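Local structure of putative citrate lyase (Ralstonia eutropha, 3QQW) at residues P20-C25 / F249-S254; V48-C53 / L112-V117; G197-A202 / A237-R242; M178-G183 / A202-A207; D160-A165 / V212-A217. The protein probably acts as a magnesium-dependent lyase of the HpcH/HpaI aldolase/citrate lyase family, perhaps splitting a carbon-carbon bond of a citramalyl-CoA-like substrate. All coordinates share one frame; numbering follows the deposited sequence.

Contact 1: P20-C25 / F249-S254; sequences PVLAAC and FLRMWS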
# COMPACT_ATOMS: atom_id res chain seq x y z
N PRO C 20 15.88 7.97 17.03
CA PRO C 20 16.26 7.32 18.29
C PRO C 20 17.27 6.21 18.07
O PRO C 20 17.12 5.42 17.13
CB PRO C 20 14.94 6.77 18.85
CG PRO C 20 13.86 7.28 17.94
CD PRO C 20 14.50 7.62 16.65
N VAL C 21 18.30 6.18 18.93
CA VAL C 21 19.32 5.14 18.85
C VAL C 21 18.97 4.10 19.89
O VAL C 21 19.19 4.27 21.10
CB VAL C 21 20.78 5.63 18.89
CG1 VAL C 21 21.06 6.47 17.66
CG2 VAL C 21 21.11 6.42 20.16
N LEU C 22 18.31 3.04 19.41
CA LEU C 22 17.86 1.99 20.29
C LEU C 22 18.49 0.69 19.91
O LEU C 22 18.80 0.45 18.74
CB LEU C 22 16.33 1.87 20.24
CG LEU C 22 15.52 3.11 20.57
CD1 LEU C 22 14.11 2.96 20.10
CD2 LEU C 22 15.55 3.39 22.06
N ALA C 23 18.63 -0.18 20.92
CA ALA C 23 19.13 -1.53 20.82
C ALA C 23 18.34 -2.28 19.76
O ALA C 23 17.14 -2.06 19.60
CB ALA C 23 19.00 -2.22 22.17
N ALA C 24 19.03 -3.13 19.03
CA ALA C 24 18.46 -3.95 17.95
C ALA C 24 17.49 -5.00 18.48
O ALA C 24 16.67 -5.53 17.74
CB ALA C 24 19.59 -4.63 17.23
N CYS C 25 17.57 -5.29 19.78
CA CYS C 25 16.79 -6.35 20.39
C CYS C 25 16.06 -5.91 21.64
O CYS C 25 16.59 -5.16 22.45
CB CYS C 25 17.70 -7.54 20.70
SG CYS C 25 16.84 -8.98 21.37
N PHE C 249 13.01 -3.05 9.13
CA PHE C 249 12.90 -3.12 10.58
C PHE C 249 14.29 -2.90 11.16
O PHE C 249 15.27 -3.29 10.53
CB PHE C 249 12.32 -4.46 11.04
CG PHE C 249 10.84 -4.60 10.75
CD1 PHE C 249 9.90 -4.18 11.68
CD2 PHE C 249 10.40 -5.20 9.59
CE1 PHE C 249 8.53 -4.38 11.45
CE2 PHE C 249 9.03 -5.38 9.35
CZ PHE C 249 8.11 -4.97 10.28
N LEU C 250 14.37 -2.21 12.32
CA LEU C 250 15.64 -1.84 12.94
C LEU C 250 15.76 -2.39 14.34
O LEU C 250 16.74 -2.12 15.08
CB LEU C 250 15.70 -0.30 12.95
CG LEU C 250 15.85 0.39 11.60
CD1 LEU C 250 15.76 1.89 11.75
CD2 LEU C 250 17.16 0.01 10.94
N ARG C 251 14.75 -3.16 14.73
CA ARG C 251 14.65 -3.78 16.04
C ARG C 251 13.79 -5.03 15.92
O ARG C 251 13.01 -5.16 14.97
CB ARG C 251 14.04 -2.77 17.02
CG ARG C 251 14.04 -3.12 18.49
CD ARG C 251 13.76 -1.81 19.19
NE ARG C 251 13.30 -1.94 20.56
CZ ARG C 251 14.03 -1.61 21.62
NH1 ARG C 251 15.28 -1.19 21.46
NH2 ARG C 251 13.52 -1.68 22.83
N MSE C 252 13.94 -5.95 16.87
CA MSE C 252 13.15 -7.17 16.91
C MSE C 252 13.03 -7.66 18.32
O MSE C 252 14.01 -7.64 19.06
CB MSE C 252 13.79 -8.25 16.03
CG MSE C 252 12.87 -9.40 15.75
SE MSE C 252 13.65 -10.50 14.41
CE MSE C 252 12.87 -12.21 14.94
N TRP C 253 11.85 -8.18 18.65
CA TRP C 253 11.56 -8.76 19.95
C TRP C 253 12.25 -10.10 20.13
O TRP C 253 12.46 -10.85 19.18
CB TRP C 253 10.05 -8.94 20.11
CG TRP C 253 9.28 -7.68 20.36
CD1 TRP C 253 9.69 -6.39 20.16
CD2 TRP C 253 7.93 -7.59 20.85
NE1 TRP C 253 8.70 -5.51 20.52
CE2 TRP C 253 7.61 -6.22 20.95
CE3 TRP C 253 6.99 -8.55 21.28
CZ2 TRP C 253 6.36 -5.77 21.42
CZ3 TRP C 253 5.76 -8.10 21.77
CH2 TRP C 253 5.45 -6.74 21.80
N SER C 254 12.54 -10.44 21.38
CA SER C 254 13.09 -11.71 21.81
C SER C 254 12.25 -12.27 22.95
O SER C 254 11.83 -11.51 23.83
CB SER C 254 14.54 -11.52 22.26
OG SER C 254 14.98 -12.66 22.97
O HOH W 1 16.74 0.10 16.61

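Contact 2: V48-C53 / L112-V117; sequences VFDVTC and LAYITV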
# COMPACT_ATOMS: atom_id res chain seq x y z
N VAL C 48 23.02 -4.24 24.83
CA VAL C 48 22.81 -4.56 23.40
C VAL C 48 21.34 -4.93 23.18
O VAL C 48 20.88 -5.00 22.05
CB VAL C 48 23.77 -5.65 22.83
CG1 VAL C 48 25.21 -5.18 22.89
CG2 VAL C 48 23.58 -7.00 23.51
N PHE C 49 20.61 -5.14 24.27
CA PHE C 49 19.19 -5.43 24.24
C PHE C 49 18.49 -4.73 25.41
O PHE C 49 19.08 -4.54 26.48
CB PHE C 49 18.92 -6.95 24.27
CG PHE C 49 19.22 -7.63 25.59
CD1 PHE C 49 20.53 -8.01 25.92
CD2 PHE C 49 18.20 -7.94 26.48
CE1 PHE C 49 20.79 -8.66 27.12
CE2 PHE C 49 18.48 -8.58 27.69
CZ PHE C 49 19.77 -8.95 28.00
N ASP C 50 17.23 -4.35 25.17
CA ASP C 50 16.36 -3.78 26.18
C ASP C 50 15.54 -4.90 26.82
O ASP C 50 15.37 -5.95 26.22
CB ASP C 50 15.44 -2.72 25.58
CG ASP C 50 16.11 -1.43 25.19
OD1 ASP C 50 17.19 -1.11 25.77
OD2 ASP C 50 15.53 -0.69 24.37
N VAL C 51 15.04 -4.69 28.03
CA VAL C 51 14.20 -5.68 28.70
C VAL C 51 12.81 -5.10 28.84
O VAL C 51 12.64 -4.00 29.36
CB VAL C 51 14.80 -6.09 30.06
CG1 VAL C 51 13.87 -7.03 30.82
CG2 VAL C 51 16.17 -6.73 29.88
N THR C 52 11.80 -5.83 28.39
CA THR C 52 10.42 -5.43 28.62
C THR C 52 9.84 -6.32 29.68
O THR C 52 9.76 -7.54 29.51
CB THR C 52 9.56 -5.40 27.33
OG1 THR C 52 10.22 -4.62 26.35
CG2 THR C 52 8.18 -4.82 27.57
N CYS C 53 9.46 -5.72 30.80
CA CYS C 53 8.78 -6.41 31.90
C CYS C 53 7.35 -6.49 31.49
O CYS C 53 6.67 -5.47 31.31
CB CYS C 53 8.96 -5.67 33.22
SG CYS C 53 10.67 -5.31 33.61
N LEU C 112 12.50 4.00 34.49
CA LEU C 112 11.65 3.45 33.43
C LEU C 112 12.11 3.90 32.05
O LEU C 112 12.17 5.10 31.79
CB LEU C 112 10.19 3.82 33.67
CG LEU C 112 9.12 3.19 32.76
CD1 LEU C 112 9.09 1.66 32.86
CD2 LEU C 112 7.78 3.75 33.09
N ALA C 113 12.51 2.94 31.19
CA ALA C 113 13.06 3.24 29.87
C ALA C 113 11.95 3.59 28.86
O ALA C 113 12.15 4.46 28.01
CB ALA C 113 13.87 2.05 29.36
N TYR C 114 10.79 2.90 28.95
CA TYR C 114 9.65 3.06 28.05
C TYR C 114 8.44 2.29 28.55
O TYR C 114 8.56 1.41 29.41
CB TYR C 114 9.99 2.59 26.61
CG TYR C 114 10.52 1.18 26.55
CD1 TYR C 114 9.66 0.09 26.45
CD2 TYR C 114 11.89 0.93 26.59
CE1 TYR C 114 10.14 -1.22 26.42
CE2 TYR C 114 12.38 -0.38 26.58
CZ TYR C 114 11.51 -1.44 26.50
OH TYR C 114 12.00 -2.73 26.46
N ILE C 115 7.28 2.59 27.94
CA ILE C 115 6.05 1.86 28.18
C ILE C 115 5.60 1.32 26.82
O ILE C 115 5.54 2.07 25.84
CB ILE C 115 4.95 2.70 28.89
CG1 ILE C 115 5.30 2.85 30.37
CG2 ILE C 115 3.55 2.08 28.72
CD1 ILE C 115 4.60 3.95 31.01
N THR C 116 5.33 0.02 26.78
CA THR C 116 4.83 -0.67 25.60
C THR C 116 3.31 -0.75 25.76
O THR C 116 2.80 -1.24 26.77
CB THR C 116 5.52 -1.99 25.43
OG1 THR C 116 6.91 -1.74 25.23
CG2 THR C 116 4.99 -2.77 24.25
N VAL C 117 2.60 -0.19 24.77
CA VAL C 117 1.13 -0.12 24.75
C VAL C 117 0.63 -1.14 23.72
O VAL C 117 0.88 -1.01 22.51
CB VAL C 117 0.64 1.32 24.44
CG1 VAL C 117 -0.87 1.41 24.41
CG2 VAL C 117 1.24 2.33 25.40

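Contact 3: G197-A202 / A237-R242; sequences GQFEHA and ASDACR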
# COMPACT_ATOMS: atom_id res chain seq x y z
N GLY C 197 6.12 -17.37 5.13
CA GLY C 197 4.79 -16.76 4.96
C GLY C 197 4.58 -15.40 5.58
O GLY C 197 3.90 -14.55 4.99
N GLN C 198 5.16 -15.16 6.75
CA GLN C 198 5.02 -13.88 7.47
C GLN C 198 5.75 -12.74 6.75
O GLN C 198 5.54 -11.57 7.08
CB GLN C 198 5.52 -14.01 8.91
CG GLN C 198 6.96 -14.50 9.06
CD GLN C 198 7.59 -13.85 10.27
OE1 GLN C 198 7.18 -12.77 10.74
NE2 GLN C 198 8.58 -14.50 10.82
N PHE C 199 6.57 -13.10 5.73
CA PHE C 199 7.32 -12.14 4.92
C PHE C 199 6.81 -12.11 3.49
O PHE C 199 7.35 -11.36 2.67
CB PHE C 199 8.81 -12.53 4.92
CG PHE C 199 9.50 -12.42 6.26
CD1 PHE C 199 9.66 -11.18 6.89
CD2 PHE C 199 10.09 -13.54 6.85
CE1 PHE C 199 10.33 -11.09 8.12
CE2 PHE C 199 10.77 -13.43 8.07
CZ PHE C 199 10.87 -12.22 8.70
N GLU C 200 5.78 -12.94 3.17
CA GLU C 200 5.30 -13.13 1.80
C GLU C 200 3.78 -13.02 1.60
O GLU C 200 3.36 -12.65 0.50
CB GLU C 200 5.78 -14.48 1.27
CG GLU C 200 7.28 -14.48 1.01
CD GLU C 200 7.97 -15.83 0.91
OE1 GLU C 200 7.27 -16.86 0.76
OE2 GLU C 200 9.21 -15.86 0.96
N HIS C 201 2.96 -13.34 2.62
CA HIS C 201 1.50 -13.21 2.52
C HIS C 201 1.17 -11.73 2.25
O HIS C 201 1.66 -10.86 2.98
CB HIS C 201 0.79 -13.73 3.78
CG HIS C 201 -0.70 -13.78 3.68
ND1 HIS C 201 -1.49 -12.64 3.80
CD2 HIS C 201 -1.51 -14.84 3.46
CE1 HIS C 201 -2.74 -13.04 3.65
NE2 HIS C 201 -2.81 -14.36 3.44
N ALA C 202 0.40 -11.47 1.20
CA ALA C 202 0.05 -10.13 0.72
C ALA C 202 -0.43 -9.20 1.84
O ALA C 202 -0.02 -8.04 1.86
CB ALA C 202 -0.99 -10.23 -0.37
N ALA C 237 18.48 -15.63 13.08
CA ALA C 237 19.26 -14.70 12.26
C ALA C 237 18.58 -14.44 10.92
O ALA C 237 18.50 -13.29 10.48
CB ALA C 237 20.65 -15.24 12.05
N SER C 238 18.03 -15.51 10.30
CA SER C 238 17.34 -15.44 9.02
C SER C 238 16.11 -14.51 9.09
O SER C 238 15.95 -13.67 8.22
CB SER C 238 16.94 -16.83 8.54
OG SER C 238 16.20 -16.72 7.33
N ASP C 239 15.28 -14.65 10.14
CA ASP C 239 14.11 -13.79 10.37
C ASP C 239 14.53 -12.33 10.59
O ASP C 239 13.97 -11.43 9.96
CB ASP C 239 13.29 -14.29 11.57
CG ASP C 239 12.33 -15.42 11.25
OD1 ASP C 239 12.43 -16.00 10.14
OD2 ASP C 239 11.48 -15.74 12.11
N ALA C 240 15.57 -12.10 11.43
CA ALA C 240 16.11 -10.77 11.71
C ALA C 240 16.67 -10.13 10.44
O ALA C 240 16.39 -8.96 10.19
CB ALA C 240 17.18 -10.84 12.78
N CYS C 241 17.36 -10.91 9.59
CA CYS C 241 17.91 -10.41 8.31
C CYS C 241 16.80 -10.07 7.30
O CYS C 241 16.90 -9.03 6.66
CB CYS C 241 18.91 -11.39 7.72
SG CYS C 241 20.52 -11.39 8.57
N ARG C 242 15.73 -10.90 7.18
CA ARG C 242 14.63 -10.61 6.25
C ARG C 242 13.91 -9.35 6.68
O ARG C 242 13.65 -8.48 5.85
CB ARG C 242 13.62 -11.77 6.15
CG ARG C 242 14.18 -12.99 5.42
CD ARG C 242 13.08 -13.89 4.86
NE ARG C 242 12.35 -13.27 3.75
CZ ARG C 242 11.48 -13.91 2.96
NH1 ARG C 242 11.20 -15.20 3.19
NH2 ARG C 242 10.88 -13.28 1.97

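Contact 4: M178-G183 / A202-A207; sequences MDFVSG and ALLVRA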
# COMPACT_ATOMS: atom_id res chain seq x y z
N MSE C 178 0.87 -12.08 15.61
CA MSE C 178 -0.12 -13.01 16.14
C MSE C 178 -1.50 -12.38 16.33
O MSE C 178 -2.47 -12.93 15.82
CB MSE C 178 0.35 -13.64 17.44
CG MSE C 178 -0.46 -14.87 17.78
SE MSE C 178 0.24 -15.82 19.26
CE MSE C 178 0.22 -17.63 18.40
N ASP C 179 -1.60 -11.23 17.04
CA ASP C 179 -2.88 -10.57 17.29
C ASP C 179 -3.46 -9.99 16.02
O ASP C 179 -4.68 -9.96 15.87
CB ASP C 179 -2.75 -9.50 18.38
CG ASP C 179 -2.46 -10.10 19.75
OD1 ASP C 179 -3.27 -10.95 20.22
OD2 ASP C 179 -1.41 -9.77 20.34
N PHE C 180 -2.61 -9.56 15.09
CA PHE C 180 -3.00 -9.01 13.82
C PHE C 180 -3.67 -10.10 12.98
O PHE C 180 -4.78 -9.87 12.47
CB PHE C 180 -1.80 -8.37 13.08
CG PHE C 180 -2.18 -7.74 11.76
CD1 PHE C 180 -2.99 -6.60 11.72
CD2 PHE C 180 -1.78 -8.32 10.56
CE1 PHE C 180 -3.37 -6.04 10.51
CE2 PHE C 180 -2.19 -7.78 9.34
CZ PHE C 180 -2.97 -6.63 9.33
N VAL C 181 -3.06 -11.29 12.90
CA VAL C 181 -3.59 -12.43 12.16
C VAL C 181 -4.92 -12.91 12.78
O VAL C 181 -5.86 -13.19 12.04
CB VAL C 181 -2.53 -13.57 12.06
CG1 VAL C 181 -3.15 -14.90 11.66
CG2 VAL C 181 -1.42 -13.20 11.09
N SER C 182 -5.02 -12.96 14.13
CA SER C 182 -6.22 -13.43 14.86
C SER C 182 -7.48 -12.56 14.55
O SER C 182 -8.60 -13.07 14.59
CB SER C 182 -5.96 -13.49 16.36
OG SER C 182 -6.13 -12.22 16.97
N GLY C 183 -7.29 -11.29 14.21
CA GLY C 183 -8.39 -10.41 13.85
C GLY C 183 -8.89 -10.56 12.42
O GLY C 183 -9.82 -9.86 12.03
N ALA C 202 0.40 -11.47 1.20
CA ALA C 202 0.05 -10.13 0.72
C ALA C 202 -0.43 -9.20 1.84
O ALA C 202 -0.02 -8.04 1.86
CB ALA C 202 -0.99 -10.23 -0.37
N LEU C 203 -1.27 -9.70 2.77
CA LEU C 203 -1.79 -8.89 3.86
C LEU C 203 -0.72 -8.58 4.90
O LEU C 203 -0.75 -7.50 5.51
CB LEU C 203 -2.99 -9.55 4.53
CG LEU C 203 -4.26 -9.74 3.66
CD1 LEU C 203 -5.38 -10.32 4.48
CD2 LEU C 203 -4.71 -8.44 2.99
N LEU C 204 0.24 -9.51 5.09
CA LEU C 204 1.31 -9.34 6.07
C LEU C 204 2.39 -8.44 5.52
O LEU C 204 2.87 -7.55 6.24
CB LEU C 204 1.83 -10.71 6.50
CG LEU C 204 0.76 -11.60 7.17
CD1 LEU C 204 1.32 -12.92 7.58
CD2 LEU C 204 0.11 -10.88 8.39
N VAL C 205 2.71 -8.57 4.22
CA VAL C 205 3.69 -7.71 3.53
C VAL C 205 3.18 -6.29 3.62
O VAL C 205 3.92 -5.41 4.02
CB VAL C 205 3.95 -8.14 2.05
CG1 VAL C 205 4.83 -7.14 1.33
CG2 VAL C 205 4.58 -9.52 1.99
N ARG C 206 1.88 -6.09 3.30
CA ARG C 206 1.18 -4.81 3.30
C ARG C 206 1.21 -4.18 4.70
O ARG C 206 1.58 -3.02 4.83
CB ARG C 206 -0.26 -5.03 2.81
CG ARG C 206 -1.11 -3.79 2.84
CD ARG C 206 -2.56 -4.11 2.59
NE ARG C 206 -3.36 -2.88 2.60
CZ ARG C 206 -3.82 -2.30 3.70
NH1 ARG C 206 -3.62 -2.86 4.89
NH2 ARG C 206 -4.53 -1.19 3.62
N ALA C 207 0.85 -4.95 5.72
CA ALA C 207 0.82 -4.49 7.10
C ALA C 207 2.23 -4.10 7.59
O ALA C 207 2.43 -2.98 8.07
CB ALA C 207 0.23 -5.58 7.98

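Contact 5: D160-A165 / V212-A217; sequences DVFQIA and VAAALA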
# COMPACT_ATOMS: atom_id res chain seq x y z
N ASP C 160 -4.89 3.35 11.07
CA ASP C 160 -4.46 4.62 11.68
C ASP C 160 -2.97 4.73 11.95
O ASP C 160 -2.57 5.67 12.64
CB ASP C 160 -5.20 4.83 13.01
CG ASP C 160 -6.71 4.97 12.91
OD1 ASP C 160 -7.21 5.22 11.78
OD2 ASP C 160 -7.38 4.94 13.95
N VAL C 161 -2.15 3.84 11.37
CA VAL C 161 -0.70 3.82 11.63
C VAL C 161 -0.00 5.19 11.38
O VAL C 161 0.83 5.59 12.22
CB VAL C 161 0.03 2.65 10.96
CG1 VAL C 161 0.19 2.83 9.43
CG2 VAL C 161 1.37 2.39 11.66
N PHE C 162 -0.36 5.93 10.30
CA PHE C 162 0.27 7.21 10.01
C PHE C 162 -0.15 8.30 11.01
O PHE C 162 0.65 9.19 11.34
CB PHE C 162 0.00 7.65 8.57
CG PHE C 162 0.97 6.99 7.61
CD1 PHE C 162 2.18 7.59 7.29
CD2 PHE C 162 0.68 5.74 7.06
CE1 PHE C 162 3.08 6.96 6.42
CE2 PHE C 162 1.59 5.11 6.20
CZ PHE C 162 2.78 5.72 5.88
N GLN C 163 -1.35 8.18 11.55
CA GLN C 163 -1.87 9.09 12.56
C GLN C 163 -1.20 8.76 13.92
O GLN C 163 -0.74 9.66 14.61
CB GLN C 163 -3.38 8.97 12.62
CG GLN C 163 -4.06 10.16 13.18
CD GLN C 163 -5.48 10.15 12.71
OE1 GLN C 163 -6.25 9.21 12.99
NE2 GLN C 163 -5.84 11.15 11.93
N ILE C 164 -1.09 7.46 14.24
CA ILE C 164 -0.43 6.99 15.46
C ILE C 164 1.04 7.46 15.45
O ILE C 164 1.50 8.02 16.43
CB ILE C 164 -0.57 5.44 15.59
CG1 ILE C 164 -2.01 5.04 15.96
CG2 ILE C 164 0.45 4.86 16.57
CD1 ILE C 164 -2.36 3.56 15.87
N ALA C 165 1.75 7.29 14.32
CA ALA C 165 3.16 7.67 14.19
C ALA C 165 3.42 9.18 14.41
O ALA C 165 4.54 9.57 14.71
CB ALA C 165 3.68 7.26 12.82
N VAL C 212 6.36 0.09 8.84
CA VAL C 212 7.75 0.54 8.71
C VAL C 212 7.76 1.92 8.02
O VAL C 212 8.42 2.84 8.51
CB VAL C 212 8.63 -0.49 7.98
CG1 VAL C 212 10.01 0.09 7.65
CG2 VAL C 212 8.78 -1.76 8.81
N ALA C 213 6.99 2.07 6.94
CA ALA C 213 6.87 3.33 6.21
C ALA C 213 6.39 4.47 7.13
O ALA C 213 6.96 5.56 7.06
CB ALA C 213 5.91 3.17 5.03
N ALA C 214 5.39 4.21 8.01
CA ALA C 214 4.83 5.18 8.95
C ALA C 214 5.84 5.57 10.03
O ALA C 214 5.94 6.74 10.38
CB ALA C 214 3.57 4.63 9.59
N ALA C 215 6.57 4.57 10.55
CA ALA C 215 7.56 4.73 11.59
C ALA C 215 8.72 5.56 11.08
O ALA C 215 9.02 6.63 11.65
CB ALA C 215 8.05 3.37 12.07
N LEU C 216 9.33 5.13 9.96
CA LEU C 216 10.47 5.82 9.37
C LEU C 216 10.11 7.22 8.88
O LEU C 216 10.93 8.12 9.01
CB LEU C 216 11.13 5.00 8.26
CG LEU C 216 11.72 3.66 8.69
CD1 LEU C 216 12.23 2.91 7.51
CD2 LEU C 216 12.80 3.83 9.76
N ALA C 217 8.87 7.43 8.42
CA ALA C 217 8.41 8.76 7.99
C ALA C 217 8.37 9.74 9.16
O ALA C 217 8.42 10.94 8.94
CB ALA C 217 7.03 8.67 7.37

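Contact 1: P20-C25 / F249-S254
Arg251 lays its side chain along the backbone of Ala23, with CD 3.4 Å from Ala23 O and NH1 3.5 Å from Leu22 CB. The chain is extended from CG to NE, and CG stands anti to the backbone N (chi1 -171°), which carries the guanidinium past Ala24 to the carbonyl of Ala23. There NH1 donates to Ala23 O at 2.8 Å; the bond is bent, 134° at the hydrogen, and the oxygen lies 27° out of the guanidinium plane. Cys25 O sits over one face of the same group, offset toward its rim. Beside it the backbones pair in parallel: Met252 N donates to Ala24 O over 2.9 Å, and Cys25 CA approaches Met252 O at 3.3 Å in a CA-H...O contact. Further on, Cys25 SG packs 3.5 Å from Ser254 CB. A water donates to both Leu22 O and Leu250 O, extending the link toward the segment starts. This pairing joins the first and last strands, 25-29 and 251-254, and so closes the eight-stranded barrel. NH2 also forms salt bridges with Glu26 and Asp50, so the buried cation is probably balanced by these two carboxylates while Ala23 O takes an N-H of NH1.

Contact 2: V48-C53 / L112-V117
The backbones of 48-53 and 112-117 stay well apart, with CA atoms of Thr52 and Thr116 at 7.9 Å and those of Asp50 and Ala113 at 8.6 Å, too far for direct strand pairing; strand 85-88 lies between strands 49-54 and 115-117 in the sheet. Side chains cover the separation. Tyr114 does most of the work: with CG between the backbone N and the carbonyl carbon (chi1 54°), its ring reaches toward strand 49-54. The hydroxyl OH donates to Thr52 OG1 at 2.6 Å, and that oxygen lies at the ring edge, near the ring plane, so the bond runs on from the edge of the phenol. Thr52 OG1 is also hydrogen-bonded to Glu26. On the other flank Asp50 CB comes within 3.6 Å of Tyr114 OH, while Asp50 OD2 lies 3.9 Å from Tyr114 CE2, the carboxylate and ring planes being 42° apart. The carboxylate itself is held by salt bridges to Arg84 and Arg251. Thr52 CG2 meets Thr116 OG1 more loosely, at 4.1 Å. Thr116 lies about 4 Å, side chain to side chain, from Arg88, a predicted substrate-binding residue. Such a buried polar network, reaching past an intervening strand, belongs to the interior of a TIM barrel.

Contact 3: G197-A202 / A237-R242
Asp239 is the first residue of 237-242 to meet the segment 197-202, which opens with a 3-10 turn. Its carboxylate stands near the edge of the Phe199 ring and steeply inclined to it, with Asp239 OD1 3.7 Å from Phe199 CE2, and its backbone O lies 3.4 Å from Phe199 CZ. Asp239 OD2 is 3.4 Å from Gln198 NE2; both side chains share Ser195 as a hydrogen-bond partner. Three residues further along helix 233-247 comes Arg242, which spans the width of the contact. Its CB sits over the centre of the Phe199 ring, 3.7 Å from the centroid and 9° off the normal, a CH-pi contact, while the CD of Gln198 covers the opposite face, offset toward the rim. A bend at chi3 (69°) then turns the arginine along the phenylalanine, from above the ring toward its CB, so that Arg242 CZ reaches 3.6 Å from Phe199 CB, which lies over the guanidinium face; ring and guanidinium planes are 27° apart. From its outer end the group grips Glu200 OE2 with two nitrogens, NH1 at 3.1 Å and NH2 at 3.2 Å, in a salt bridge whose acceptor lies in the guanidinium plane. NH2 meets the anti lone pair, whereas NH1 approaches from above the carboxylate plane. Arg242 NE pairs with Glu246, so two carboxylates probably share its charge; Glu200 is exposed, and solvent probably weakens its bridge.

Contact 4: M178-G183 / A202-A207
Phe180 is the bump of this contact: its ring projects from helix 177-182 into a hollow on helix 202-217 formed by Leu204, Ala207 and the backbone O of Leu203. With CG anti to the backbone N (chi1 -178°), the ring extends across the space between the helices. The small Ala207 methyl forms the floor for its far end, Ala207 CB lying 3.5 Å from Phe180 CE2 and meeting it obliquely. Leu204 supplies the wall at the ring edge, in the ring plane, with CD2 3.9 Å from Phe180 CD2; the two side chains run antiparallel, side by side. Leu203 O also approaches the edge, 4.1 Å from Phe180 CE2. The same Leu204 methyl, CD2, serves as a second bump by touching Val181 CG2 at 3.9 Å, and so it wedges between the phenylalanine and the valine, roughly perpendicular to the latter. The short axes pass 11.7 Å apart at 129°, a wide separation that side-chain reach must span. Leu158 of helix 155-159 packs on both Phe180 and Ala207, adding a third helix to the cluster. Asp179, next to Phe180, and Glu153 are predicted magnesium ligands, so this apolar cluster lies beside the probable metal site of the TIM barrel, the Phe180 side chain about 5 Å from that of Glu153.

Contact 5: D160-A165 / V212-A217
Ala214 and Phe162 account for most of the surface buried here, where the short helix 161-164 packs on the C-terminal part of helix 202-217 on the outside of the TIM barrel. The Ala214 methyl sits almost exactly above the middle of the Phe162 ring: CB is 3.7 Å from the centroid and only 2° off the ring normal, a face-on CH-pi contact. The backbone of Ala214 also lies close, Phe162 CE1 reaching Ala214 CA at 3.6 Å. The ring is swung over helix 202-217 with CG anti to its own carbonyl carbon (chi1 -82°), placing its far end obliquely beside Ala213 and bringing CE1 4.4 Å from Ala217 CB at the margin. Val161 meets the Ala214 methyl with both of its branches, CG1 and CG2 each 3.8 Å from Ala214 CB, so this one methyl touches the aromatic face and, at about a right angle to it, the valine fork. The CA atoms of Phe162 and Ala214 are 5.1 Å apart, evidence of a close backbone approach. Behind the pair, Val161 and Ala215 both rest on Leu173 of strand 170-175, which ties the helices to the barrel wall. Arg159 of the second subunit packs on Phe162, placing the aromatic group near a subunit interface. Ala165 supplies the remaining large share, its CB lying 3.4 Å from Ala214 O, an oxygen that also accepts a hydrogen bond from Asn218 ND2.

Overall arrangement
Contacts 1 and 2 lie near the centre of the chain, on strands of the parallel eight-stranded barrel, their centres about 11 Å apart, and are joined directly by the Arg251-Asp50 salt bridge. Contact 1 links the first and last strands, and the other four contacts are nested within its chain loop. Contacts 3 and 4, centres about 13 Å apart, share Ala202 and both touch the third subunit. Contacts 4 and 5 use opposite ends of one long helix, their centres about 16 Å apart, with contact 4 nested inside contact 5. Contact 2 closes before contacts 3, 4 and 5 open; contact 3 crosses both 4 and 5. Together they connect the polar barrel interior with its helical layer and with the trimer interfaces.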